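Local coordinates for pantothenate kinase (PDB 3TQC), which catalyses the ATP-dependent phosphorylation of (R)-pantothenate to (R)-4'-phosphopantothenate, the first step of coenzyme A biosynthesis, at residues L62-L65 with L66-Y69; L52-V55 with T56-L60; F133-N137 with A138-K142; P177-H181 with H182-I186; L295-K298 with N299-Q302. All blocks are in the same frame, centred on the assembly; numbering follows the deposited sequence.

Contact 1: residues L62-L65 with L66-Y69; sequences LSRL and LSFY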
# COMPACT_ATOMS: atom_id res chain seq x y z
N LEU B 62 -10.76 -5.30 -19.31
CA LEU B 62 -9.83 -5.01 -18.23
C LEU B 62 -9.45 -3.54 -18.31
O LEU B 62 -9.46 -2.85 -17.30
CB LEU B 62 -8.59 -5.91 -18.28
CG LEU B 62 -7.49 -5.58 -17.27
CD1 LEU B 62 -8.06 -5.41 -15.87
CD2 LEU B 62 -6.35 -6.62 -17.28
N SER B 63 -9.14 -3.06 -19.51
CA SER B 63 -8.77 -1.67 -19.66
C SER B 63 -9.92 -0.74 -19.27
O SER B 63 -9.69 0.28 -18.64
CB SER B 63 -8.26 -1.35 -21.06
OG SER B 63 -9.32 -1.30 -22.01
N ARG B 64 -11.15 -1.11 -19.62
CA ARG B 64 -12.31 -0.32 -19.22
C ARG B 64 -12.47 -0.30 -17.69
O ARG B 64 -12.78 0.74 -17.13
CB ARG B 64 -13.59 -0.83 -19.88
CG ARG B 64 -14.88 -0.06 -19.50
CD ARG B 64 -14.89 1.33 -20.08
NE ARG B 64 -15.97 2.18 -19.57
CZ ARG B 64 -15.90 2.96 -18.50
NH1 ARG B 64 -14.81 3.01 -17.74
NH2 ARG B 64 -16.94 3.70 -18.18
N LEU B 65 -12.26 -1.44 -17.04
CA LEU B 65 -12.35 -1.49 -15.57
C LEU B 65 -11.34 -0.52 -15.00
O LEU B 65 -11.67 0.33 -14.20
CB LEU B 65 -12.10 -2.91 -15.04
CG LEU B 65 -12.01 -3.05 -13.50
CD1 LEU B 65 -13.36 -2.86 -12.86
CD2 LEU B 65 -11.43 -4.38 -13.09
N LEU B 66 -10.10 -0.62 -15.47
CA LEU B 66 -9.05 0.28 -15.02
C LEU B 66 -9.38 1.74 -15.31
O LEU B 66 -9.05 2.61 -14.52
CB LEU B 66 -7.73 -0.09 -15.68
CG LEU B 66 -7.21 -1.46 -15.27
CD1 LEU B 66 -5.94 -1.80 -16.02
CD2 LEU B 66 -6.99 -1.41 -13.75
N SER B 67 -10.00 2.01 -16.45
CA SER B 67 -10.39 3.37 -16.77
C SER B 67 -11.26 3.92 -15.65
O SER B 67 -11.10 5.06 -15.27
CB SER B 67 -11.10 3.46 -18.13
OG SER B 67 -11.32 4.81 -18.51
N PHE B 68 -12.17 3.11 -15.10
CA PHE B 68 -13.02 3.59 -13.99
C PHE B 68 -12.16 4.13 -12.85
O PHE B 68 -12.45 5.18 -12.29
CB PHE B 68 -13.92 2.50 -13.42
CG PHE B 68 -15.14 2.21 -14.25
CD1 PHE B 68 -16.20 3.08 -14.25
CD2 PHE B 68 -15.22 1.05 -15.00
CE1 PHE B 68 -17.32 2.82 -15.01
CE2 PHE B 68 -16.33 0.78 -15.75
CZ PHE B 68 -17.39 1.66 -15.76
N TYR B 69 -11.10 3.39 -12.52
CA TYR B 69 -10.23 3.78 -11.41
C TYR B 69 -9.48 5.06 -11.73
O TYR B 69 -9.39 5.93 -10.88
CB TYR B 69 -9.22 2.68 -11.06
CG TYR B 69 -9.82 1.57 -10.23
CD1 TYR B 69 -9.53 1.45 -8.88
CD2 TYR B 69 -10.68 0.64 -10.81
CE1 TYR B 69 -10.09 0.43 -8.12
CE2 TYR B 69 -11.24 -0.39 -10.05
CZ TYR B 69 -10.95 -0.48 -8.71
OH TYR B 69 -11.51 -1.49 -7.95
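Leu66 and Ser67 hydrogen-bond back to the carbonyls of Leu62 and Ser63, one turn earlier in a continuous alpha helix; Leu66 N to Leu62 O is 3.0 Å and nearly straight at 174°. Phe68 N repeats the pattern, 3.2 Å from Arg64 O. The main side-chain contact joins Arg64 and Phe68. The Arg64 guanidinium lies flat on one face of the Phe68 ring, with the planes 20° apart. Arg64 CZ is 3.7 Å from the Phe68 ring centroid, so the stack is also a cation-pi interaction. Arg64 NH1 sits over the middle of the ring, and Arg64 NH2 comes 3.2 Å from Phe68 CZ. A bend at chi2 (70°) turns the Arg64 chain along the helix toward the next turn. On the buried side, CD1 of Leu62 meets CG of Leu66 at 4.1 Å. CD1 of Leu65 touches CE2 of Tyr69 at 4.3 Å. Leu66 also packs on Leu112 and Leu116 of helix 105-116, while Phe68 meets the ring of Phe83 of the second subunit. Ser67 OG is hydrogen-bonded to His122. This is i to i+4 packing on the long helix 52-84, with Leu62 and Leu66 packed on the kinase core and an arginine-aromatic stack at the dimer interface.

Contact 2: residues L52-V55 with T56-L60; sequences LKEV and TEIYL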
# COMPACT_ATOMS: atom_id res chain seq x y z
N LEU B 52 -6.60 -11.80 -31.16
CA LEU B 52 -7.73 -10.88 -31.19
C LEU B 52 -8.78 -11.23 -30.13
O LEU B 52 -9.34 -10.36 -29.48
CB LEU B 52 -8.35 -10.92 -32.59
CG LEU B 52 -9.60 -10.08 -32.82
CD1 LEU B 52 -9.32 -8.62 -32.49
CD2 LEU B 52 -10.08 -10.22 -34.25
N LYS B 53 -9.02 -12.53 -29.99
CA LYS B 53 -10.01 -13.05 -29.06
C LYS B 53 -9.69 -12.62 -27.65
O LYS B 53 -10.52 -12.01 -26.97
CB LYS B 53 -10.05 -14.58 -29.15
CG LYS B 53 -11.13 -15.21 -28.32
CD LYS B 53 -11.17 -16.72 -28.52
CE LYS B 53 -12.23 -17.33 -27.64
NZ LYS B 53 -13.56 -16.82 -28.03
N GLU B 54 -8.47 -12.93 -27.23
CA GLU B 54 -8.02 -12.68 -25.87
C GLU B 54 -7.98 -11.19 -25.56
O GLU B 54 -8.38 -10.77 -24.47
CB GLU B 54 -6.65 -13.33 -25.64
CG GLU B 54 -6.09 -13.23 -24.25
CD GLU B 54 -6.75 -14.16 -23.23
OE1 GLU B 54 -7.66 -14.93 -23.58
OE2 GLU B 54 -6.37 -14.09 -22.05
N VAL B 55 -7.52 -10.39 -26.52
CA VAL B 55 -7.52 -8.93 -26.38
C VAL B 55 -8.94 -8.42 -26.25
O VAL B 55 -9.23 -7.58 -25.39
CB VAL B 55 -6.91 -8.21 -27.60
CG1 VAL B 55 -7.12 -6.71 -27.47
CG2 VAL B 55 -5.44 -8.53 -27.75
N THR B 56 -9.83 -8.90 -27.11
CA THR B 56 -11.19 -8.41 -27.11
C THR B 56 -11.92 -8.82 -25.82
O THR B 56 -12.62 -8.01 -25.23
CB THR B 56 -12.00 -8.90 -28.32
OG1 THR B 56 -11.34 -8.51 -29.53
CG2 THR B 56 -13.39 -8.30 -28.31
N GLU B 57 -11.74 -10.07 -25.40
CA GLU B 57 -12.55 -10.64 -24.34
C GLU B 57 -11.99 -10.31 -22.96
O GLU B 57 -12.76 -10.10 -22.04
CB GLU B 57 -12.69 -12.17 -24.50
CG GLU B 57 -13.63 -12.62 -25.63
CD GLU B 57 -13.68 -14.15 -25.79
OE1 GLU B 57 -13.08 -14.86 -24.94
OE2 GLU B 57 -14.30 -14.64 -26.75
N ILE B 58 -10.68 -10.21 -22.82
CA ILE B 58 -10.07 -9.97 -21.51
C ILE B 58 -9.50 -8.56 -21.38
O ILE B 58 -9.93 -7.80 -20.51
CB ILE B 58 -8.95 -10.98 -21.21
CG1 ILE B 58 -9.48 -12.42 -21.30
CG2 ILE B 58 -8.39 -10.74 -19.83
CD1 ILE B 58 -10.42 -12.77 -20.18
N TYR B 59 -8.56 -8.19 -22.24
CA TYR B 59 -7.80 -6.95 -22.04
C TYR B 59 -8.56 -5.67 -22.32
O TYR B 59 -8.36 -4.67 -21.63
CB TYR B 59 -6.47 -7.01 -22.82
CG TYR B 59 -5.65 -8.14 -22.25
CD1 TYR B 59 -5.02 -7.99 -21.03
CD2 TYR B 59 -5.58 -9.37 -22.89
CE1 TYR B 59 -4.30 -9.02 -20.47
CE2 TYR B 59 -4.85 -10.41 -22.34
CZ TYR B 59 -4.22 -10.22 -21.12
OH TYR B 59 -3.50 -11.23 -20.55
N LEU B 60 -9.46 -5.70 -23.29
CA LEU B 60 -10.31 -4.56 -23.54
C LEU B 60 -11.20 -4.25 -22.33
O LEU B 60 -11.16 -3.15 -21.81
CB LEU B 60 -11.12 -4.74 -24.82
CG LEU B 60 -12.06 -3.57 -25.16
CD1 LEU B 60 -11.32 -2.24 -25.06
CD2 LEU B 60 -12.65 -3.77 -26.55
O HOH W 1 -3.97 -13.59 -21.80
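Lys53 and Glu57 form an i to i+4 salt bridge in the first turns of helix 52-84. Lys53 NZ lies 2.6 Å from Glu57 OE2, on the syn side and 28° out of the carboxylate plane. The Lys53 chain is extended until chi4 (63°), where it bends and brings NZ to the acid. Glu57 OE1 has a second partner, Arg21, which also forms a salt bridge with Glu54 OE1. Leu52 O accepts two bonds from Thr56, one from N and one from OG1, on opposite faces of the carbonyl plane. Thr56 OG1 lies 2.7 Å from Leu52 O. The helix then widens into a pi-type turn. Leu60 N reaches Val55 O at 2.8 Å, five residues back, and Tyr59 N bonds weakly to Glu54 O. Glu54 CG approaches Tyr59 CE2 at 3.6 Å, with the carboxylate and ring planes 64° apart. A water joins their polar ends. It donates to Glu54 OE2 at 2.5 Å and accepts from Tyr59 OH at 2.7 Å. Glu54 OE2 also accepts from Ile313 N. The Tyr59 side chain, about 4 Å from the bound ADP, touches Ile313 of strand 313-319 and also Thr108, Val111 and Leu115 of helix 105-116, the helix that follows the P-loop.

Contact 3: residues F133-N137 with A138-K142; sequences FLYSN and AKLEK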
# COMPACT_ATOMS: atom_id res chain seq x y z
N PHE B 133 16.15 -0.47 -13.81
CA PHE B 133 16.78 -0.11 -12.54
C PHE B 133 17.63 -1.25 -11.97
O PHE B 133 18.07 -1.17 -10.84
CB PHE B 133 15.70 0.34 -11.56
CG PHE B 133 14.93 1.54 -12.05
CD1 PHE B 133 15.34 2.83 -11.71
CD2 PHE B 133 13.83 1.38 -12.89
CE1 PHE B 133 14.63 3.94 -12.17
CE2 PHE B 133 13.13 2.49 -13.36
CZ PHE B 133 13.54 3.78 -12.99
N LEU B 134 17.88 -2.28 -12.78
CA LEU B 134 18.88 -3.28 -12.43
C LEU B 134 20.23 -2.61 -12.42
O LEU B 134 20.47 -1.68 -13.19
CB LEU B 134 18.90 -4.41 -13.45
CG LEU B 134 17.72 -5.38 -13.39
CD1 LEU B 134 17.68 -6.27 -14.64
CD2 LEU B 134 17.79 -6.21 -12.10
N TYR B 135 21.12 -3.07 -11.53
CA TYR B 135 22.52 -2.68 -11.59
C TYR B 135 23.13 -3.27 -12.86
O TYR B 135 22.71 -4.33 -13.32
CB TYR B 135 23.30 -3.18 -10.36
CG TYR B 135 22.94 -2.52 -9.03
CD1 TYR B 135 23.10 -1.15 -8.84
CD2 TYR B 135 22.49 -3.29 -7.95
CE1 TYR B 135 22.78 -0.55 -7.62
CE2 TYR B 135 22.17 -2.70 -6.73
CZ TYR B 135 22.32 -1.33 -6.57
OH TYR B 135 22.02 -0.76 -5.35
N SER B 136 24.10 -2.58 -13.43
CA SER B 136 24.80 -3.09 -14.60
C SER B 136 25.49 -4.41 -14.28
O SER B 136 25.73 -4.73 -13.11
CB SER B 136 25.87 -2.10 -15.03
OG SER B 136 26.80 -1.93 -13.98
N ASN B 137 25.82 -5.16 -15.32
CA ASN B 137 26.53 -6.43 -15.14
C ASN B 137 27.84 -6.23 -14.39
O ASN B 137 28.17 -7.00 -13.49
CB ASN B 137 26.79 -7.12 -16.49
CG ASN B 137 25.53 -7.74 -17.08
OD1 ASN B 137 24.50 -7.86 -16.42
ND2 ASN B 137 25.61 -8.15 -18.34
N ALA B 138 28.57 -5.17 -14.72
CA ALA B 138 29.85 -4.89 -14.07
C ALA B 138 29.67 -4.71 -12.55
O ALA B 138 30.46 -5.24 -11.77
CB ALA B 138 30.49 -3.66 -14.69
N LYS B 139 28.65 -3.97 -12.13
CA LYS B 139 28.36 -3.79 -10.70
C LYS B 139 27.92 -5.10 -10.06
O LYS B 139 28.34 -5.42 -8.95
CB LYS B 139 27.28 -2.74 -10.44
CG LYS B 139 27.74 -1.30 -10.55
CD LYS B 139 26.59 -0.37 -10.14
CE LYS B 139 26.72 1.05 -10.71
NZ LYS B 139 25.42 1.80 -10.56
N LEU B 140 27.07 -5.84 -10.76
CA LEU B 140 26.59 -7.12 -10.26
C LEU B 140 27.74 -8.10 -10.10
O LEU B 140 27.74 -8.89 -9.16
CB LEU B 140 25.52 -7.73 -11.17
CG LEU B 140 24.16 -7.02 -11.27
CD1 LEU B 140 23.39 -7.60 -12.44
CD2 LEU B 140 23.37 -7.14 -9.99
N GLU B 141 28.70 -8.06 -11.02
CA GLU B 141 29.83 -8.98 -10.98
C GLU B 141 30.72 -8.73 -9.78
O GLU B 141 31.16 -9.68 -9.13
CB GLU B 141 30.65 -8.89 -12.28
CG GLU B 141 30.00 -9.64 -13.42
CD GLU B 141 30.66 -9.41 -14.76
OE1 GLU B 141 31.90 -9.27 -14.81
OE2 GLU B 141 29.91 -9.39 -15.77
N LYS B 142 30.99 -7.46 -9.50
CA LYS B 142 31.84 -7.06 -8.39
C LYS B 142 31.29 -7.58 -7.06
O LYS B 142 32.04 -8.01 -6.18
CB LYS B 142 31.97 -5.53 -8.33
CG LYS B 142 33.27 -5.06 -7.70
CD LYS B 142 33.40 -3.54 -7.71
CE LYS B 142 34.84 -3.12 -7.47
NZ LYS B 142 35.42 -3.73 -6.24
O HOH W 2 24.61 0.12 -12.67
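Tyr135 and Lys139 cross at about a right angle beside the N-cap of helix 137-142. The closest atoms are Tyr135 CD1 and Lys139 CD, 3.8 Å apart; the lysine CD comes to the ring neither squarely over its face nor at its edge. Leu140 comes to the same tyrosine from another direction. Leu140 CD2 lies near the ring plane, at the edge, and meets Tyr135 CB at 4.0 Å. Ser136 is the N-cap residue. With chi1 at 61°, Ser136 OG is turned toward the first turn and accepts a weak bond from Lys139 N at 3.3 Å. Ser136 O takes the amide of Leu140 at 2.9 Å, the first of the main-chain helix bonds here. Asn137 O then accepts from Glu141 N at 2.7 Å. The Glu141 chain runs back past this carbonyl, and Glu141 CG is 3.2 Å from Asn137 O. The amide group of Asn137 points elsewhere: OD1 accepts from Lys149 NZ and ND2 donates to Tyr184 O. The bond to Tyr184, with that from Asn137 N to Asp185 OD1, ties the helix start to the hairpin of strands 174-180 and 185-187. The extended Lys139 chain ends at a water that accepts both from Lys139 NZ, at 2.8 Å, and from Ser136 N, at 2.9 Å.

Contact 4: residues P177-H181 with H182-I186; sequences PVYSH and HYYDI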
# COMPACT_ATOMS: atom_id res chain seq x y z
N PRO B 177 16.01 4.83 -16.97
CA PRO B 177 17.10 4.07 -17.55
C PRO B 177 16.57 2.86 -18.33
O PRO B 177 15.46 2.42 -18.10
CB PRO B 177 17.95 3.67 -16.34
CG PRO B 177 17.04 3.70 -15.23
CD PRO B 177 16.04 4.77 -15.50
N VAL B 178 17.36 2.40 -19.28
CA VAL B 178 16.92 1.40 -20.25
C VAL B 178 17.77 0.13 -20.13
O VAL B 178 18.98 0.20 -20.07
CB VAL B 178 17.02 1.96 -21.68
CG1 VAL B 178 16.72 0.88 -22.74
CG2 VAL B 178 16.08 3.17 -21.84
N TYR B 179 17.10 -1.01 -20.08
CA TYR B 179 17.74 -2.32 -20.05
C TYR B 179 17.54 -3.05 -21.40
O TYR B 179 16.42 -3.15 -21.89
CB TYR B 179 17.12 -3.15 -18.93
CG TYR B 179 17.74 -4.51 -18.73
CD1 TYR B 179 18.93 -4.65 -18.02
CD2 TYR B 179 17.14 -5.65 -19.25
CE1 TYR B 179 19.51 -5.90 -17.85
CE2 TYR B 179 17.70 -6.89 -19.07
CZ TYR B 179 18.89 -7.01 -18.37
OH TYR B 179 19.43 -8.26 -18.18
N SER B 180 18.63 -3.55 -21.97
CA SER B 180 18.57 -4.40 -23.17
C SER B 180 18.66 -5.87 -22.80
O SER B 180 19.70 -6.33 -22.28
CB SER B 180 19.72 -4.10 -24.11
OG SER B 180 19.84 -5.17 -25.02
N HIS B 181 17.60 -6.62 -23.09
CA HIS B 181 17.61 -8.08 -22.93
C HIS B 181 18.60 -8.72 -23.90
O HIS B 181 19.18 -9.77 -23.61
CB HIS B 181 16.21 -8.65 -23.15
CG HIS B 181 15.21 -8.25 -22.10
ND1 HIS B 181 15.23 -8.76 -20.82
CD2 HIS B 181 14.17 -7.38 -22.15
CE1 HIS B 181 14.24 -8.23 -20.13
NE2 HIS B 181 13.58 -7.39 -20.91
N HIS B 182 18.81 -8.07 -25.03
CA HIS B 182 19.72 -8.56 -26.05
C HIS B 182 21.16 -8.55 -25.53
O HIS B 182 21.89 -9.52 -25.69
CB HIS B 182 19.60 -7.70 -27.31
CG HIS B 182 20.36 -8.23 -28.48
ND1 HIS B 182 19.96 -9.35 -29.18
CD2 HIS B 182 21.47 -7.77 -29.10
CE1 HIS B 182 20.81 -9.57 -30.17
NE2 HIS B 182 21.73 -8.62 -30.15
N TYR B 183 21.55 -7.44 -24.91
CA TYR B 183 22.87 -7.29 -24.32
C TYR B 183 22.91 -7.74 -22.86
O TYR B 183 23.96 -7.72 -22.23
CB TYR B 183 23.34 -5.84 -24.45
CG TYR B 183 23.35 -5.37 -25.89
CD1 TYR B 183 24.16 -5.98 -26.84
CD2 TYR B 183 22.53 -4.32 -26.31
CE1 TYR B 183 24.17 -5.57 -28.16
CE2 TYR B 183 22.54 -3.89 -27.63
CZ TYR B 183 23.36 -4.52 -28.55
OH TYR B 183 23.35 -4.10 -29.87
N TYR B 184 21.75 -8.14 -22.34
CA TYR B 184 21.62 -8.62 -20.96
C TYR B 184 22.25 -7.63 -20.00
O TYR B 184 23.04 -7.99 -19.13
CB TYR B 184 22.29 -9.98 -20.84
CG TYR B 184 21.99 -10.74 -19.58
CD1 TYR B 184 20.68 -11.01 -19.21
CD2 TYR B 184 23.01 -11.21 -18.78
CE1 TYR B 184 20.40 -11.72 -18.06
CE2 TYR B 184 22.76 -11.92 -17.63
CZ TYR B 184 21.45 -12.18 -17.27
OH TYR B 184 21.20 -12.89 -16.12
N ASP B 185 21.92 -6.35 -20.20
CA ASP B 185 22.56 -5.28 -19.47
C ASP B 185 21.84 -3.94 -19.63
O ASP B 185 21.09 -3.73 -20.59
CB ASP B 185 24.03 -5.15 -19.91
CG ASP B 185 24.92 -4.56 -18.84
OD1 ASP B 185 24.39 -4.11 -17.79
OD2 ASP B 185 26.16 -4.56 -19.04
N ILE B 186 22.08 -3.03 -18.69
CA ILE B 186 21.68 -1.64 -18.82
C ILE B 186 22.41 -1.05 -20.02
O ILE B 186 23.60 -1.35 -20.25
CB ILE B 186 22.09 -0.81 -17.56
CG1 ILE B 186 21.32 -1.26 -16.32
CG2 ILE B 186 21.90 0.68 -17.81
CD1 ILE B 186 19.81 -1.27 -16.47
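Tyr179 reaches along its hairpin partner from Ile186 back to Tyr184. Tyr179 CB lies 4.1 Å from Ile186 CD1. Chi1 is -177°, which sets CG beside the carbonyl carbon and lays the ring along the adjoining strand. Tyr179 CD1 meets the same methyl, Ile186 CD1, at 3.8 Å. Tyr179 CE1 comes 3.4 Å from Asp185 N, which lies oblique to the ring. At the tip, Tyr179 OH is 3.2 Å from Tyr184 CD1, and the two tyrosines run alongside one another in the same direction. Tyr179 OH is hydrogen-bonded to Lys149 NZ, and Lys149 also makes a cation-pi contact with Tyr184. The backbone of both segments forms the hairpin. Ser180 and Asp185 are an antiparallel hydrogen-bonded pair, with Ser180 N to Asp185 O at 2.8 Å and Asp185 N to Ser180 O at 3.0 Å. Tyr179 and Ile186 form the next, non-hydrogen-bonded pair. Tyr184 and Asp185 both face Ser180, which makes a G1 beta bulge. Ser180 OG holds the turn by accepting from Tyr183 N at 2.8 Å, nearly straight at 171°. His182 ND1 and NE2 bond outward, weakly to Thr255 and to Asp258. In the three-stranded antiparallel sheet, strand 174-180 is central, with strand 185-187 on one flank and strand 190-194, touched by Pro177 and Val178, on the other.

Contact 5: residues L295-K298 with N299-Q302; sequences LPYK and NRAQ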
# COMPACT_ATOMS: atom_id res chain seq x y z
N LEU B 295 6.19 -14.28 -5.56
CA LEU B 295 4.94 -14.96 -5.18
C LEU B 295 4.48 -14.67 -3.75
O LEU B 295 3.28 -14.57 -3.50
CB LEU B 295 5.11 -16.47 -5.37
CG LEU B 295 3.85 -17.32 -5.46
CD1 LEU B 295 2.97 -16.87 -6.63
CD2 LEU B 295 4.22 -18.81 -5.59
N PRO B 296 5.41 -14.53 -2.80
CA PRO B 296 4.99 -14.18 -1.46
C PRO B 296 4.21 -12.87 -1.36
O PRO B 296 3.48 -12.68 -0.40
CB PRO B 296 6.32 -14.05 -0.71
CG PRO B 296 7.19 -15.02 -1.39
CD PRO B 296 6.84 -14.91 -2.83
N TYR B 297 4.38 -11.98 -2.32
CA TYR B 297 3.70 -10.69 -2.29
C TYR B 297 2.51 -10.65 -3.23
O TYR B 297 1.88 -9.62 -3.37
CB TYR B 297 4.71 -9.56 -2.57
CG TYR B 297 5.78 -9.51 -1.53
CD1 TYR B 297 5.54 -8.93 -0.29
CD2 TYR B 297 7.03 -10.10 -1.74
CE1 TYR B 297 6.52 -8.90 0.70
CE2 TYR B 297 8.02 -10.08 -0.76
CZ TYR B 297 7.76 -9.48 0.46
OH TYR B 297 8.73 -9.45 1.45
N LYS B 298 2.16 -11.79 -3.82
CA LYS B 298 1.06 -11.86 -4.79
C LYS B 298 -0.23 -11.24 -4.23
O LYS B 298 -0.96 -10.50 -4.93
CB LYS B 298 0.80 -13.32 -5.19
CG LYS B 298 -0.32 -13.50 -6.21
CD LYS B 298 -0.64 -14.96 -6.53
CE LYS B 298 -1.31 -15.65 -5.35
NZ LYS B 298 -2.18 -16.74 -5.80
N ASN B 299 -0.51 -11.54 -2.97
CA ASN B 299 -1.77 -11.13 -2.38
C ASN B 299 -1.80 -9.65 -2.04
O ASN B 299 -2.80 -9.16 -1.51
CB ASN B 299 -2.11 -12.02 -1.18
CG ASN B 299 -2.42 -13.46 -1.60
OD1 ASN B 299 -2.75 -13.72 -2.76
ND2 ASN B 299 -2.30 -14.39 -0.66
N ARG B 300 -0.73 -8.92 -2.34
CA ARG B 300 -0.78 -7.47 -2.18
C ARG B 300 -1.44 -6.78 -3.37
O ARG B 300 -1.77 -5.63 -3.28
CB ARG B 300 0.62 -6.88 -1.97
CG ARG B 300 1.33 -7.36 -0.73
CD ARG B 300 2.52 -6.47 -0.44
NE ARG B 300 2.08 -5.09 -0.19
CZ ARG B 300 2.71 -3.99 -0.60
NH1 ARG B 300 3.84 -4.07 -1.29
NH2 ARG B 300 2.17 -2.80 -0.32
N ALA B 301 -1.61 -7.50 -4.47
CA ALA B 301 -2.16 -6.97 -5.70
C ALA B 301 -3.64 -6.74 -5.58
O ALA B 301 -4.33 -7.47 -4.87
CB ALA B 301 -1.91 -7.93 -6.85
N GLN B 302 -4.12 -5.71 -6.26
CA GLN B 302 -5.56 -5.42 -6.32
C GLN B 302 -6.25 -6.41 -7.27
O GLN B 302 -7.39 -6.79 -7.07
CB GLN B 302 -5.81 -4.00 -6.82
CG GLN B 302 -5.77 -2.94 -5.77
CD GLN B 302 -4.38 -2.64 -5.32
OE1 GLN B 302 -3.48 -2.41 -6.14
NE2 GLN B 302 -4.17 -2.66 -4.01
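Tyr297 and Arg300 extend from the backbone as neighbours with a shared heading. Arg300 CD meets Tyr297 CD1 at 3.9 Å, at the edge of the ring and near its plane. The guanidinium is turned 84° to the ring, so the two flat groups do not stack. The methylene part of the arginine makes this contact. A bend at chi3 (61°) then carries the charged group away from the ring to other partners. Arg300 CB also sits 3.3 Å from Tyr297 O. Beside this pair, the Lys298 and Asn299 chains cross, and CE of Lys298 is 3.5 Å from Asn299 OD1.

Two backbone bonds set these positions. Arg300 N donates to Tyr297 O at 2.9 Å, and Ala301 N donates to Lys298 O at 3.1 Å. In both, the donor lies well above the carbonyl plane. Each bond spans three residues. Lys298 N also bonds three residues back, to Leu295 O.

Further out, three partners fix the buried Arg300 guanidinium from both chains: NH1 donates to Leu208 O, NH2 bonds to Ser224 OG, and NE forms a salt bridge with Asp225 of the second subunit. Tyr297 packs on Leu208 and on Gln220 of the second subunit, while Ala301 rests on Ser230 and Phe232 of strand 229-234. The i to i+3 bonding is that of a 3-10 helix, here linking helix 271-294 to strand 303-307 at the dimer interface.

How the contacts relate
Contacts 1 and 2 share helix 52-84 and follow each other along it. Contact 2 is partly buried near ADP, with ion pairs and a widened turn. Contact 1 is more buried, with regular alpha-helical bonding and leucine packing. Contact 5 is also buried and, like contact 1, touches the second subunit. Each places an arginine at that interface, stacked on an aromatic ring in contact 1 and salt-bridged across chains in contact 5. Contact 3 is partly buried and contact 4 is at the surface. The two touch directly: a capped helix start meets a hairpin, and polar bonds from Asn137 join them.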